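Local coordinates for protein dinoflagellate luciferase (Lingulodinium polyedrum, PDB 1VPR) that catalyses, through three homologous luciferase domains of which this is the third, the oxidation of dinoflagellate luciferin, an open tetrapyrrole, by O2 with emission of blue light near 475 nm, at residues A[116-121]-A[141-146]; A[132-137]-A[318-323]; A[145-150]-A[332-337]; A[235-240]-A[263-268]. All coordinates share one frame; numbering follows the deposited sequence.

Contact 1: residues A[116-121]-A[141-146]; sequences PQLTKE and GPLPWP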
loop_
_atom_site.group_PDB
_atom_site.type_symbol
_atom_site.label_atom_id
_atom_site.label_comp_id
_atom_site.label_asym_id
_atom_site.label_seq_id
_atom_site.Cartn_x
_atom_site.Cartn_y
_atom_site.Cartn_z
ATOM N N PRO A 116 -7.131 -7.803 16.904
ATOM C CA PRO A 116 -6.181 -7.414 17.954
ATOM C C PRO A 116 -5.974 -5.903 17.934
ATOM O O PRO A 116 -6.283 -5.237 16.944
ATOM C CB PRO A 116 -4.917 -8.163 17.565
ATOM C CG PRO A 116 -4.990 -8.127 16.047
ATOM C CD PRO A 116 -6.447 -8.464 15.776
ATOM N N GLN A 117 -5.436 -5.370 19.024
ATOM C CA GLN A 117 -5.181 -3.946 19.135
ATOM C C GLN A 117 -4.016 -3.788 20.115
ATOM O O GLN A 117 -3.943 -4.520 21.106
ATOM C CB GLN A 117 -6.441 -3.273 19.667
ATOM C CG GLN A 117 -6.248 -1.956 20.371
ATOM C CD GLN A 117 -6.158 -0.793 19.423
ATOM O OE1 GLN A 117 -6.868 -0.747 18.420
ATOM N NE2 GLN A 117 -5.300 0.178 19.748
ATOM N N LEU A 118 -3.093 -2.871 19.848
ATOM C CA LEU A 118 -1.978 -2.696 20.776
ATOM C C LEU A 118 -2.412 -1.761 21.900
ATOM O O LEU A 118 -3.208 -0.838 21.692
ATOM C CB LEU A 118 -0.752 -2.108 20.061
ATOM C CG LEU A 118 -0.167 -2.919 18.912
ATOM C CD1 LEU A 118 1.125 -2.257 18.396
ATOM C CD2 LEU A 118 0.117 -4.327 19.399
ATOM N N THR A 119 -1.889 -1.996 23.092
ATOM C CA THR A 119 -2.243 -1.156 24.226
ATOM C C THR A 119 -1.542 0.195 24.096
ATOM O O THR A 119 -0.654 0.387 23.255
ATOM C CB THR A 119 -1.821 -1.812 25.561
ATOM O OG1 THR A 119 -0.391 -1.789 25.674
ATOM C CG2 THR A 119 -2.292 -3.280 25.620
ATOM N N LYS A 120 -1.953 1.128 24.944
ATOM C CA LYS A 120 -1.398 2.482 24.982
ATOM C C LYS A 120 0.102 2.453 25.286
ATOM O O LYS A 120 0.895 3.241 24.751
ATOM C CB LYS A 120 -2.131 3.264 26.077
ATOM C CG LYS A 120 -1.603 4.664 26.361
ATOM C CD LYS A 120 -2.378 5.276 27.541
ATOM C CE LYS A 120 -1.824 6.618 27.934
ATOM N NZ LYS A 120 -2.504 7.143 29.152
ATOM N N GLU A 121 0.489 1.536 26.158
ATOM C CA GLU A 121 1.880 1.413 26.554
ATOM C C GLU A 121 2.714 0.842 25.406
ATOM O O GLU A 121 3.836 1.288 25.158
ATOM C CB GLU A 121 1.998 0.497 27.781
ATOM C CG GLU A 121 1.579 1.147 29.095
ATOM C CD GLU A 121 0.178 1.729 29.046
ATOM O OE1 GLU A 121 -0.725 1.015 28.555
ATOM O OE2 GLU A 121 -0.009 2.889 29.505
ATOM N N GLY A 141 7.346 -6.253 21.821
ATOM C CA GLY A 141 7.278 -7.706 21.748
ATOM C C GLY A 141 6.627 -8.110 20.439
ATOM O O GLY A 141 6.283 -7.234 19.642
ATOM N N PRO A 142 6.398 -9.416 20.207
ATOM C CA PRO A 142 5.788 -9.954 18.985
ATOM C C PRO A 142 4.455 -9.319 18.670
ATOM O O PRO A 142 3.591 -9.228 19.545
ATOM C CB PRO A 142 5.605 -11.434 19.302
ATOM C CG PRO A 142 6.579 -11.684 20.460
ATOM C CD PRO A 142 6.424 -10.445 21.258
ATOM N N LEU A 143 4.261 -8.878 17.431
ATOM C CA LEU A 143 2.967 -8.310 17.094
ATOM C C LEU A 143 1.985 -9.477 17.065
ATOM O O LEU A 143 2.354 -10.604 16.723
ATOM C CB LEU A 143 3.014 -7.608 15.719
ATOM C CG LEU A 143 3.770 -6.261 15.620
ATOM C CD1 LEU A 143 3.931 -5.840 14.152
ATOM C CD2 LEU A 143 3.011 -5.173 16.401
ATOM N N PRO A 144 0.727 -9.239 17.475
ATOM C CA PRO A 144 -0.265 -10.308 17.453
ATOM C C PRO A 144 -0.677 -10.591 16.006
ATOM O O PRO A 144 -0.833 -9.657 15.227
ATOM C CB PRO A 144 -1.445 -9.712 18.247
ATOM C CG PRO A 144 -0.787 -8.772 19.201
ATOM C CD PRO A 144 0.256 -8.108 18.291
ATOM N N TRP A 145 -0.815 -11.864 15.635
ATOM C CA TRP A 145 -1.312 -12.197 14.300
ATOM C C TRP A 145 -2.830 -12.051 14.470
ATOM O O TRP A 145 -3.364 -12.367 15.540
ATOM C CB TRP A 145 -0.989 -13.645 13.929
ATOM C CG TRP A 145 0.465 -13.883 13.567
ATOM C CD1 TRP A 145 1.470 -14.266 14.409
ATOM C CD2 TRP A 145 1.056 -13.755 12.265
ATOM N NE1 TRP A 145 2.650 -14.392 13.713
ATOM C CE2 TRP A 145 2.424 -14.080 12.395
ATOM C CE3 TRP A 145 0.560 -13.396 11.003
ATOM C CZ2 TRP A 145 3.314 -14.056 11.307
ATOM C CZ3 TRP A 145 1.441 -13.373 9.912
ATOM C CH2 TRP A 145 2.800 -13.701 10.069
ATOM N N PRO A 146 -3.547 -11.542 13.449
ATOM C CA PRO A 146 -5.000 -11.402 13.618
ATOM C C PRO A 146 -5.775 -12.698 13.468
ATOM O O PRO A 146 -5.678 -13.372 12.442
ATOM C CB PRO A 146 -5.375 -10.375 12.550
ATOM C CG PRO A 146 -4.383 -10.665 11.445
ATOM C CD PRO A 146 -3.085 -10.855 12.221
#
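Pro-116 and Leu-118 pack against Leu-143, Pro-144 and Pro-146 in a wholly apolar contact across the two segments. The proline rings come first: CB of Pro-116 lies 3.9 Å from CB of Pro-144, while its CD, on the far side of the ring, sits 3.9 Å from CB of Pro-146. One ring is thus set against two. Leu-118 then splits its branches, CD1 meeting CD2 of Leu-143 at 4.0 Å and CD2 meeting CD of Pro-144 at 3.9 Å. With CG anti to the carbonyl carbon (chi1 -60°), its branches swing over to the facing loop.

The polar bonds run within 116-121 or to residues outside the pair. NE2 of Gln-117 reaches forward to O of Leu-118 (3.0 Å), in the carbonyl plane on a lone pair. Thr-119 is the N-cap of helix 120-126, and OE1 of Gln-122 takes the N-H of Thr-119 in the manner of a capping box. Pro-144 O accepts from NE1 of Trp-265, whose ring also packs against Pro-116 and Leu-118. Residues 142-146 keep polyproline II backbone angles, an extended proline-rich arm lying against strand 259-266 of the calycin barrel.

Contact 2: residues A[132-137]-A[318-323]; sequences GDKTLK and QSRDYT
Lys-134 lays its CG methylene over one face of the Arg-320 guanidinium, toward the rim, 3.7 Å from NE. Bends at chi3 and chi4 bring NZ of Lys-134 to salt bridges with Asp-345 and Asp-347, and Arg-320 NH1 pairs with Asp-353, so the nearness of the two cations is probably offset by these carboxylates. Water 1 joins Lys-134 NZ to Gln-318 OE1.

Thr-323 OG1 makes a direct hydrogen bond across the segments, donating to Leu-136 O at 2.8 Å and arriving nearly along the C=O axis (161°). Thr-323 OG1 in turn accepts NH2 of Arg-320 at 2.9 Å in the guanidinium plane, which helps fix the rotation of that group. Water 2, at the guanidinium edge, accepts from Arg-320 NE and Thr-323 N and donates to Lys-134 O.

Tyr-322, its CG anti to the backbone N (chi1 180°), sends its ring along the turn. Its CE2 edge comes 3.4 Å from Thr-135 O, water 3 links that carbonyl to OH, and CE of Lys-137 reaches within 3.2 Å of OH of Tyr-322. The turn is type I, Asp-133 to Leu-136, and Asp-133 OD1 adds an Asx turn by accepting Thr-135 N (3.0 Å). Through Tyr-322 and Thr-323 the turn rests on the first residues of helix 321-324, where Asp-321 bonds to His-236 and Tyr-237 beside strand 237-241.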
loop_
_atom_site.group_PDB
_atom_site.type_symbol
_atom_site.label_atom_id
_atom_site.label_comp_id
_atom_site.label_asym_id
_atom_site.label_seq_id
_atom_site.Cartn_x
_atom_site.Cartn_y
_atom_site.Cartn_z
ATOM N N GLY A 132 13.989 0.940 10.375
ATOM C CA GLY A 132 14.898 0.498 9.324
ATOM C C GLY A 132 16.011 -0.458 9.764
ATOM O O GLY A 132 16.767 -0.963 8.935
ATOM N N ASP A 133 16.120 -0.729 11.056
ATOM C CA ASP A 133 17.175 -1.609 11.563
ATOM C C ASP A 133 16.645 -3.036 11.690
ATOM O O ASP A 133 15.915 -3.361 12.644
ATOM C CB ASP A 133 17.658 -1.096 12.935
ATOM C CG ASP A 133 18.918 -1.813 13.440
ATOM O OD1 ASP A 133 19.229 -2.956 12.996
ATOM O OD2 ASP A 133 19.593 -1.215 14.315
ATOM N N LYS A 134 17.025 -3.890 10.736
ATOM C CA LYS A 134 16.546 -5.268 10.708
ATOM C C LYS A 134 17.011 -6.110 11.878
ATOM O O LYS A 134 16.413 -7.153 12.151
ATOM C CB LYS A 134 16.954 -5.937 9.381
ATOM C CG LYS A 134 16.336 -5.265 8.135
ATOM C CD LYS A 134 17.008 -5.745 6.826
ATOM C CE LYS A 134 16.848 -7.249 6.643
ATOM N NZ LYS A 134 15.440 -7.612 6.343
ATOM N N THR A 135 18.056 -5.661 12.581
ATOM C CA THR A 135 18.597 -6.393 13.730
ATOM C C THR A 135 17.878 -6.141 15.063
ATOM O O THR A 135 18.193 -6.773 16.079
ATOM C CB THR A 135 20.094 -6.067 13.949
ATOM O OG1 THR A 135 20.236 -4.718 14.441
ATOM C CG2 THR A 135 20.849 -6.197 12.618
ATOM N N LEU A 136 16.908 -5.236 15.075
ATOM C CA LEU A 136 16.197 -4.929 16.324
ATOM C C LEU A 136 14.842 -5.610 16.458
ATOM O O LEU A 136 14.110 -5.767 15.487
ATOM C CB LEU A 136 15.981 -3.416 16.443
ATOM C CG LEU A 136 17.229 -2.539 16.408
ATOM C CD1 LEU A 136 16.818 -1.067 16.518
ATOM C CD2 LEU A 136 18.181 -2.920 17.544
ATOM N N LYS A 137 14.506 -6.015 17.670
ATOM C CA LYS A 137 13.209 -6.608 17.924
ATOM C C LYS A 137 12.274 -5.428 18.179
ATOM O O LYS A 137 12.699 -4.409 18.745
ATOM C CB LYS A 137 13.259 -7.471 19.174
ATOM C CG LYS A 137 14.206 -8.632 19.095
ATOM C CD LYS A 137 14.112 -9.432 20.363
ATOM C CE LYS A 137 15.073 -10.604 20.335
ATOM N NZ LYS A 137 15.099 -11.269 21.677
ATOM N N GLN A 318 12.808 -10.173 0.603
ATOM C CA GLN A 318 13.160 -9.787 1.967
ATOM C C GLN A 318 11.932 -9.958 2.830
ATOM O O GLN A 318 10.823 -10.211 2.328
ATOM C CB GLN A 318 13.574 -8.303 2.022
ATOM C CG GLN A 318 12.497 -7.324 1.572
ATOM C CD GLN A 318 11.431 -7.063 2.619
ATOM O OE1 GLN A 318 11.741 -6.831 3.781
ATOM N NE2 GLN A 318 10.158 -7.059 2.199
ATOM N N SER A 319 12.137 -9.810 4.132
ATOM C CA SER A 319 11.036 -9.855 5.086
ATOM C C SER A 319 11.542 -9.174 6.337
ATOM O O SER A 319 12.736 -8.874 6.465
ATOM C CB SER A 319 10.566 -11.293 5.381
ATOM O OG SER A 319 11.397 -11.980 6.303
ATOM N N ARG A 320 10.614 -8.880 7.240
ATOM C CA ARG A 320 10.905 -8.218 8.497
ATOM C C ARG A 320 10.297 -9.016 9.654
ATOM O O ARG A 320 9.896 -8.445 10.665
ATOM C CB ARG A 320 10.320 -6.805 8.474
ATOM C CG ARG A 320 10.948 -5.906 7.396
ATOM C CD ARG A 320 12.452 -5.768 7.617
ATOM N NE ARG A 320 12.741 -5.375 8.998
ATOM C CZ ARG A 320 12.654 -4.128 9.462
ATOM N NH1 ARG A 320 12.286 -3.117 8.654
ATOM N NH2 ARG A 320 12.945 -3.887 10.736
ATOM N N ASP A 321 10.243 -10.334 9.485
ATOM C CA ASP A 321 9.711 -11.262 10.493
ATOM C C ASP A 321 10.480 -11.218 11.824
ATOM O O ASP A 321 9.902 -11.443 12.886
ATOM C CB ASP A 321 9.753 -12.684 9.917
ATOM C CG ASP A 321 8.882 -12.819 8.671
ATOM O OD1 ASP A 321 7.672 -12.529 8.772
ATOM O OD2 ASP A 321 9.395 -13.196 7.589
ATOM N N TYR A 322 11.779 -10.959 11.777
ATOM C CA TYR A 322 12.552 -10.895 13.020
ATOM C C TYR A 322 12.083 -9.713 13.884
ATOM O O TYR A 322 11.745 -9.875 15.067
ATOM C CB TYR A 322 14.045 -10.731 12.725
ATOM C CG TYR A 322 14.869 -10.650 13.989
ATOM C CD1 TYR A 322 15.076 -11.778 14.777
ATOM C CD2 TYR A 322 15.348 -9.424 14.451
ATOM C CE1 TYR A 322 15.737 -11.694 16.011
ATOM C CE2 TYR A 322 16.006 -9.320 15.677
ATOM C CZ TYR A 322 16.198 -10.456 16.454
ATOM O OH TYR A 322 16.852 -10.345 17.663
ATOM N N THR A 323 12.080 -8.522 13.295
ATOM C CA THR A 323 11.647 -7.317 14.000
ATOM C C THR A 323 10.186 -7.414 14.431
ATOM O O THR A 323 9.858 -7.292 15.617
ATOM C CB THR A 323 11.818 -6.062 13.113
ATOM O OG1 THR A 323 13.208 -5.859 12.830
ATOM C CG2 THR A 323 11.255 -4.808 13.821
HETATM O O HOH W 1 14.141 -5.700 4.775
HETATM O O HOH W 2 13.601 -7.615 10.842
HETATM O O HOH W 3 17.992 -8.129 18.683
#

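Contact 3: residues A[145-150]-A[332-337]; sequences WPAGLP and PTNLGK
A single beta bridge between Trp-145 and Thr-333 ties two irregular loops together, each with a tight turn of its own. Its firm bond is Trp-145 N to Pro-332 O, 3.1 Å long and almost straight at the hydrogen (178°), although the donor is tilted from the carbonyl plane. The return bond, Asn-334 N to Trp-145 O, is weak, and the position of that oxygen is doubtful. Pro-332 O also lies in the plane of the indole, at its edge, 3.6 Å from CD1 of Trp-145.

The side chain of Asn-334 carries the pairing on to Ala-147: OD1 accepts Ala-147 N at 2.8 Å, in the carbonyl plane. Its chi1 of 50° sets CG between the backbone N and the carbonyl carbon, turning the amide toward the facing loop, and ND2 is used by Pro-114 O. Beside this, Ala-147 CB meets CD1 of Leu-335 at 3.7 Å, and CG2 of Thr-333 comes 3.9 Å from CB of Trp-145.

Both loops belong to the covering outside the calycin barrel, and turns shape them. Thr-333 OG1 receives Leu-335 N (3.1 Å), an ST turn laid over the type I turn from Thr-333 to Gly-336. Across from it, Pro-146 to Leu-149 form a type II turn with Gly-148 at positive phi. The indole of Trp-145 stacks on Tyr-339, and Leu-149 reaches Phe-108, Ile-261 and Val-253.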
loop_
_atom_site.group_PDB
_atom_site.type_symbol
_atom_site.label_atom_id
_atom_site.label_comp_id
_atom_site.label_asym_id
_atom_site.label_seq_id
_atom_site.Cartn_x
_atom_site.Cartn_y
_atom_site.Cartn_z
ATOM N N TRP A 145 -0.815 -11.864 15.635
ATOM C CA TRP A 145 -1.312 -12.197 14.300
ATOM C C TRP A 145 -2.830 -12.051 14.470
ATOM O O TRP A 145 -3.364 -12.367 15.540
ATOM C CB TRP A 145 -0.989 -13.645 13.929
ATOM C CG TRP A 145 0.465 -13.883 13.567
ATOM C CD1 TRP A 145 1.470 -14.266 14.409
ATOM C CD2 TRP A 145 1.056 -13.755 12.265
ATOM N NE1 TRP A 145 2.650 -14.392 13.713
ATOM C CE2 TRP A 145 2.424 -14.080 12.395
ATOM C CE3 TRP A 145 0.560 -13.396 11.003
ATOM C CZ2 TRP A 145 3.314 -14.056 11.307
ATOM C CZ3 TRP A 145 1.441 -13.373 9.912
ATOM C CH2 TRP A 145 2.800 -13.701 10.069
ATOM N N PRO A 146 -3.547 -11.542 13.449
ATOM C CA PRO A 146 -5.000 -11.402 13.618
ATOM C C PRO A 146 -5.775 -12.698 13.468
ATOM O O PRO A 146 -5.678 -13.372 12.442
ATOM C CB PRO A 146 -5.375 -10.375 12.550
ATOM C CG PRO A 146 -4.383 -10.665 11.445
ATOM C CD PRO A 146 -3.085 -10.855 12.221
ATOM N N ALA A 147 -6.546 -13.052 14.495
ATOM C CA ALA A 147 -7.373 -14.262 14.474
ATOM C C ALA A 147 -8.110 -14.391 13.142
ATOM O O ALA A 147 -8.643 -13.401 12.637
ATOM C CB ALA A 147 -8.418 -14.202 15.623
ATOM N N GLY A 148 -8.151 -15.601 12.581
ATOM C CA GLY A 148 -8.857 -15.798 11.316
ATOM C C GLY A 148 -8.001 -15.632 10.069
ATOM O O GLY A 148 -8.485 -15.814 8.952
ATOM N N LEU A 149 -6.732 -15.275 10.233
ATOM C CA LEU A 149 -5.880 -15.140 9.057
ATOM C C LEU A 149 -5.506 -16.534 8.571
ATOM O O LEU A 149 -5.039 -17.359 9.348
ATOM C CB LEU A 149 -4.598 -14.359 9.390
ATOM C CG LEU A 149 -3.645 -14.127 8.207
ATOM C CD1 LEU A 149 -4.271 -13.136 7.236
ATOM C CD2 LEU A 149 -2.299 -13.603 8.719
ATOM N N PRO A 150 -5.716 -16.822 7.277
ATOM C CA PRO A 150 -5.351 -18.153 6.798
ATOM C C PRO A 150 -3.848 -18.344 6.870
ATOM O O PRO A 150 -3.091 -17.375 6.801
ATOM C CB PRO A 150 -5.864 -18.163 5.361
ATOM C CG PRO A 150 -5.831 -16.684 4.969
ATOM C CD PRO A 150 -6.362 -16.027 6.218
ATOM N N PRO A 332 1.797 -16.190 18.333
ATOM C CA PRO A 332 0.352 -16.397 18.276
ATOM C C PRO A 332 -0.550 -15.292 17.758
ATOM O O PRO A 332 -0.161 -14.134 17.649
ATOM C CB PRO A 332 0.019 -16.725 19.723
ATOM C CG PRO A 332 0.880 -15.726 20.454
ATOM C CD PRO A 332 2.221 -15.850 19.708
ATOM N N THR A 333 -1.781 -15.690 17.472
ATOM C CA THR A 333 -2.834 -14.783 17.045
ATOM C C THR A 333 -3.343 -14.282 18.388
ATOM O O THR A 333 -2.872 -14.726 19.432
ATOM C CB THR A 333 -3.997 -15.533 16.349
ATOM O OG1 THR A 333 -4.616 -16.437 17.289
ATOM C CG2 THR A 333 -3.493 -16.324 15.138
ATOM N N ASN A 334 -4.307 -13.375 18.374
ATOM C CA ASN A 334 -4.862 -12.866 19.608
ATOM C C ASN A 334 -5.783 -13.892 20.303
ATOM O O ASN A 334 -6.350 -13.619 21.354
ATOM C CB ASN A 334 -5.606 -11.564 19.329
ATOM C CG ASN A 334 -6.568 -11.678 18.172
ATOM O OD1 ASN A 334 -6.192 -12.057 17.058
ATOM N ND2 ASN A 334 -7.819 -11.344 18.422
ATOM N N LEU A 335 -5.941 -15.074 19.722
ATOM C CA LEU A 335 -6.758 -16.092 20.368
ATOM C C LEU A 335 -5.815 -17.189 20.860
ATOM O O LEU A 335 -6.236 -18.290 21.213
ATOM C CB LEU A 335 -7.811 -16.645 19.398
ATOM C CG LEU A 335 -8.975 -15.701 19.073
ATOM C CD1 LEU A 335 -9.934 -16.412 18.152
ATOM C CD2 LEU A 335 -9.706 -15.280 20.346
ATOM N N GLY A 336 -4.524 -16.867 20.881
ATOM C CA GLY A 336 -3.519 -17.811 21.344
ATOM C C GLY A 336 -3.083 -18.924 20.403
ATOM O O GLY A 336 -2.357 -19.834 20.812
ATOM N N LYS A 337 -3.501 -18.874 19.143
ATOM C CA LYS A 337 -3.112 -19.915 18.200
ATOM C C LYS A 337 -1.823 -19.543 17.458
ATOM O O LYS A 337 -1.704 -18.450 16.905
ATOM C CB LYS A 337 -4.245 -20.147 17.200
ATOM C CG LYS A 337 -4.019 -21.290 16.204
ATOM C CD LYS A 337 -5.175 -21.366 15.218
ATOM C CE LYS A 337 -4.963 -22.453 14.191
ATOM N NZ LYS A 337 -6.177 -22.701 13.344
#

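Contact 4: residues A[235-240]-A[263-268]; sequences GHYFYE and FFWEME
Tyr-237 presents a face to the edge of Phe-263 in an offset edge-to-face pair, centroids 5.7 Å apart and planes at 85°. OH of Tyr-237 lies near the plane of the Phe-263 ring, 3.2 Å from CE2 of Phe-263, and at the indole edge, 3.6 Å from CD1 of Trp-265. A second aromatic pair, Phe-238 and Phe-264, has rings almost perpendicular (86°) with centroids 5.6 Å apart. CZ of Phe-238 comes 3.5 Å from CE2 of Phe-264, an approach made at the edge of the Phe-264 ring. A chi1 of 61°, which tucks the Phe-238 ring back over its own backbone, brings CZ to that edge. Looser than these, CG of Glu-240 stands 4.3 Å from CE2 of Phe-264.

In the next shell, Arg-230 binds carboxylate OE2 of Glu-240, which lies in plane at the Phe-238 edge. Pro-144 O holds the indole N-H of Trp-265.

The two strands are not direct partners: strand 247-253 runs between them, antiparallel to both, and the axes of strands 237-240 and 263-266 come within 9.0 Å. Val-251 of that intervening strand touches Tyr-237 and Phe-263, which lie with Trp-265 on one face of the barrel wall, while Phe-238, Glu-240 and Phe-264 lie on the other. Strand 271-282 follows beyond strand 259-266, with Cys-272 against Phe-263 and Ile-275 against Phe-264.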
loop_
_atom_site.group_PDB
_atom_site.type_symbol
_atom_site.label_atom_id
_atom_site.label_comp_id
_atom_site.label_asym_id
_atom_site.label_seq_id
_atom_site.Cartn_x
_atom_site.Cartn_y
_atom_site.Cartn_z
ATOM N N GLY A 235 2.721 -14.793 3.818
ATOM C CA GLY A 235 2.974 -15.159 5.208
ATOM C C GLY A 235 4.163 -14.494 5.894
ATOM O O GLY A 235 4.419 -14.766 7.085
ATOM N N HIS A 236 4.879 -13.620 5.175
ATOM C CA HIS A 236 6.048 -12.952 5.746
ATOM C C HIS A 236 5.884 -11.447 5.848
ATOM O O HIS A 236 5.336 -10.809 4.960
ATOM C CB HIS A 236 7.297 -13.305 4.922
ATOM C CG HIS A 236 7.680 -14.754 5.010
ATOM N ND1 HIS A 236 8.513 -15.242 5.995
ATOM C CD2 HIS A 236 7.302 -15.827 4.269
ATOM C CE1 HIS A 236 8.640 -16.552 5.852
ATOM N NE2 HIS A 236 7.916 -16.932 4.812
ATOM N N TYR A 237 6.367 -10.885 6.952
ATOM C CA TYR A 237 6.251 -9.456 7.224
ATOM C C TYR A 237 7.089 -8.556 6.329
ATOM O O TYR A 237 8.106 -8.957 5.763
ATOM C CB TYR A 237 6.672 -9.156 8.678
ATOM C CG TYR A 237 5.540 -9.095 9.679
ATOM C CD1 TYR A 237 5.198 -10.203 10.447
ATOM C CD2 TYR A 237 4.824 -7.924 9.862
ATOM C CE1 TYR A 237 4.170 -10.135 11.377
ATOM C CE2 TYR A 237 3.799 -7.845 10.777
ATOM C CZ TYR A 237 3.481 -8.957 11.530
ATOM O OH TYR A 237 2.465 -8.870 12.429
ATOM N N PHE A 238 6.631 -7.325 6.188
ATOM C CA PHE A 238 7.398 -6.335 5.474
ATOM C C PHE A 238 7.038 -5.015 6.108
ATOM O O PHE A 238 6.021 -4.875 6.791
ATOM C CB PHE A 238 7.196 -6.381 3.936
ATOM C CG PHE A 238 5.791 -6.126 3.467
ATOM C CD1 PHE A 238 5.445 -4.894 2.926
ATOM C CD2 PHE A 238 4.839 -7.140 3.498
ATOM C CE1 PHE A 238 4.156 -4.672 2.411
ATOM C CE2 PHE A 238 3.567 -6.936 2.992
ATOM C CZ PHE A 238 3.222 -5.693 2.440
ATOM N N TYR A 239 7.899 -4.046 5.903
ATOM C CA TYR A 239 7.747 -2.745 6.507
ATOM C C TYR A 239 7.349 -1.698 5.461
ATOM O O TYR A 239 7.973 -1.607 4.402
ATOM C CB TYR A 239 9.088 -2.385 7.147
ATOM C CG TYR A 239 9.243 -0.930 7.539
ATOM C CD1 TYR A 239 8.263 -0.293 8.295
ATOM C CD2 TYR A 239 10.376 -0.196 7.158
ATOM C CE1 TYR A 239 8.393 1.042 8.681
ATOM C CE2 TYR A 239 10.518 1.145 7.528
ATOM C CZ TYR A 239 9.515 1.752 8.298
ATOM O OH TYR A 239 9.642 3.055 8.732
ATOM N N GLU A 240 6.302 -0.936 5.759
ATOM C CA GLU A 240 5.859 0.119 4.864
ATOM C C GLU A 240 6.001 1.514 5.475
ATOM O O GLU A 240 5.178 1.919 6.293
ATOM C CB GLU A 240 4.392 -0.079 4.466
ATOM C CG GLU A 240 4.142 -1.239 3.514
ATOM C CD GLU A 240 4.372 -0.854 2.053
ATOM O OE1 GLU A 240 5.216 0.041 1.775
ATOM O OE2 GLU A 240 3.714 -1.470 1.187
ATOM N N PHE A 263 -2.990 -8.035 6.588
ATOM C CA PHE A 263 -3.288 -7.063 7.625
ATOM C C PHE A 263 -2.077 -6.170 7.731
ATOM O O PHE A 263 -0.980 -6.563 7.307
ATOM C CB PHE A 263 -3.496 -7.763 8.971
ATOM C CG PHE A 263 -2.288 -8.478 9.455
ATOM C CD1 PHE A 263 -1.979 -9.760 8.979
ATOM C CD2 PHE A 263 -1.421 -7.865 10.358
ATOM C CE1 PHE A 263 -0.830 -10.410 9.401
ATOM C CE2 PHE A 263 -0.259 -8.515 10.782
ATOM C CZ PHE A 263 0.033 -9.772 10.314
ATOM N N PHE A 264 -2.268 -4.978 8.297
ATOM C CA PHE A 264 -1.174 -4.038 8.489
ATOM C C PHE A 264 -1.339 -3.386 9.841
ATOM O O PHE A 264 -2.394 -2.848 10.129
ATOM C CB PHE A 264 -1.165 -2.932 7.424
ATOM C CG PHE A 264 -0.800 -3.412 6.061
ATOM C CD1 PHE A 264 -1.753 -3.970 5.233
ATOM C CD2 PHE A 264 0.527 -3.398 5.647
ATOM C CE1 PHE A 264 -1.395 -4.526 4.010
ATOM C CE2 PHE A 264 0.892 -3.945 4.428
ATOM C CZ PHE A 264 -0.066 -4.515 3.609
ATOM N N TRP A 265 -0.289 -3.441 10.651
ATOM C CA TRP A 265 -0.287 -2.816 11.963
ATOM C C TRP A 265 0.208 -1.398 11.789
ATOM O O TRP A 265 1.341 -1.194 11.363
ATOM C CB TRP A 265 0.666 -3.533 12.915
ATOM C CG TRP A 265 0.096 -4.758 13.551
ATOM C CD1 TRP A 265 0.353 -6.051 13.215
ATOM C CD2 TRP A 265 -0.831 -4.801 14.649
ATOM N NE1 TRP A 265 -0.358 -6.910 14.032
ATOM C CE2 TRP A 265 -1.089 -6.166 14.925
ATOM C CE3 TRP A 265 -1.464 -3.824 15.427
ATOM C CZ2 TRP A 265 -1.952 -6.576 15.950
ATOM C CZ3 TRP A 265 -2.333 -4.238 16.454
ATOM C CH2 TRP A 265 -2.559 -5.597 16.699
ATOM N N GLU A 266 -0.640 -0.427 12.112
ATOM C CA GLU A 266 -0.276 0.991 12.019
ATOM C C GLU A 266 0.285 1.279 13.412
ATOM O O GLU A 266 -0.468 1.461 14.383
ATOM C CB GLU A 266 -1.530 1.821 11.738
ATOM C CG GLU A 266 -1.311 3.323 11.602
ATOM C CD GLU A 266 -2.620 4.050 11.336
ATOM O OE1 GLU A 266 -3.458 4.089 12.268
ATOM O OE2 GLU A 266 -2.814 4.556 10.195
HETATM N N MSE A 267 1.615 1.314 13.498
HETATM C CA MSE A 267 2.301 1.460 14.761
HETATM C C MSE A 267 1.997 2.688 15.608
HETATM O O MSE A 267 1.964 2.595 16.830
HETATM C CB MSE A 267 3.806 1.335 14.539
HETATM C CG MSE A 267 4.253 0.020 13.874
HETATM SE SE MSE A 267 3.571 -1.534 14.803
HETATM C CE MSE A 267 4.135 -1.043 16.598
ATOM N N GLU A 268 1.750 3.832 14.994
ATOM C CA GLU A 268 1.477 5.017 15.801
ATOM C C GLU A 268 0.108 5.066 16.482
ATOM O O GLU A 268 -0.091 5.877 17.398
ATOM C CB GLU A 268 1.681 6.268 14.956
ATOM C CG GLU A 268 3.116 6.458 14.541
ATOM C CD GLU A 268 3.600 5.409 13.553
ATOM O OE1 GLU A 268 2.903 5.157 12.549
ATOM O OE2 GLU A 268 4.695 4.850 13.776
#

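Contact 4 is the innermost, its centre about 10 Å from that of the chain, and it is aromatic and buried; contact 1 is buried too but lies farther out and is aliphatic. Contacts 2 and 3 are partly exposed and rely on hydrogen bonds, with waters and charges in contact 2 and backbone pairing in contact 3. Contacts 1 and 3 share Trp-145 and Pro-146, so one proline-rich arm serves both. Strand 259-266 is covered from outside by contact 1 through Trp-265 and by contact 3 through Phe-263, whereas contact 2 is bonded to His-236 and Tyr-237, by strand 237-241. Contacts 2 and 3 do not touch, and their centres stand about 21 Å apart.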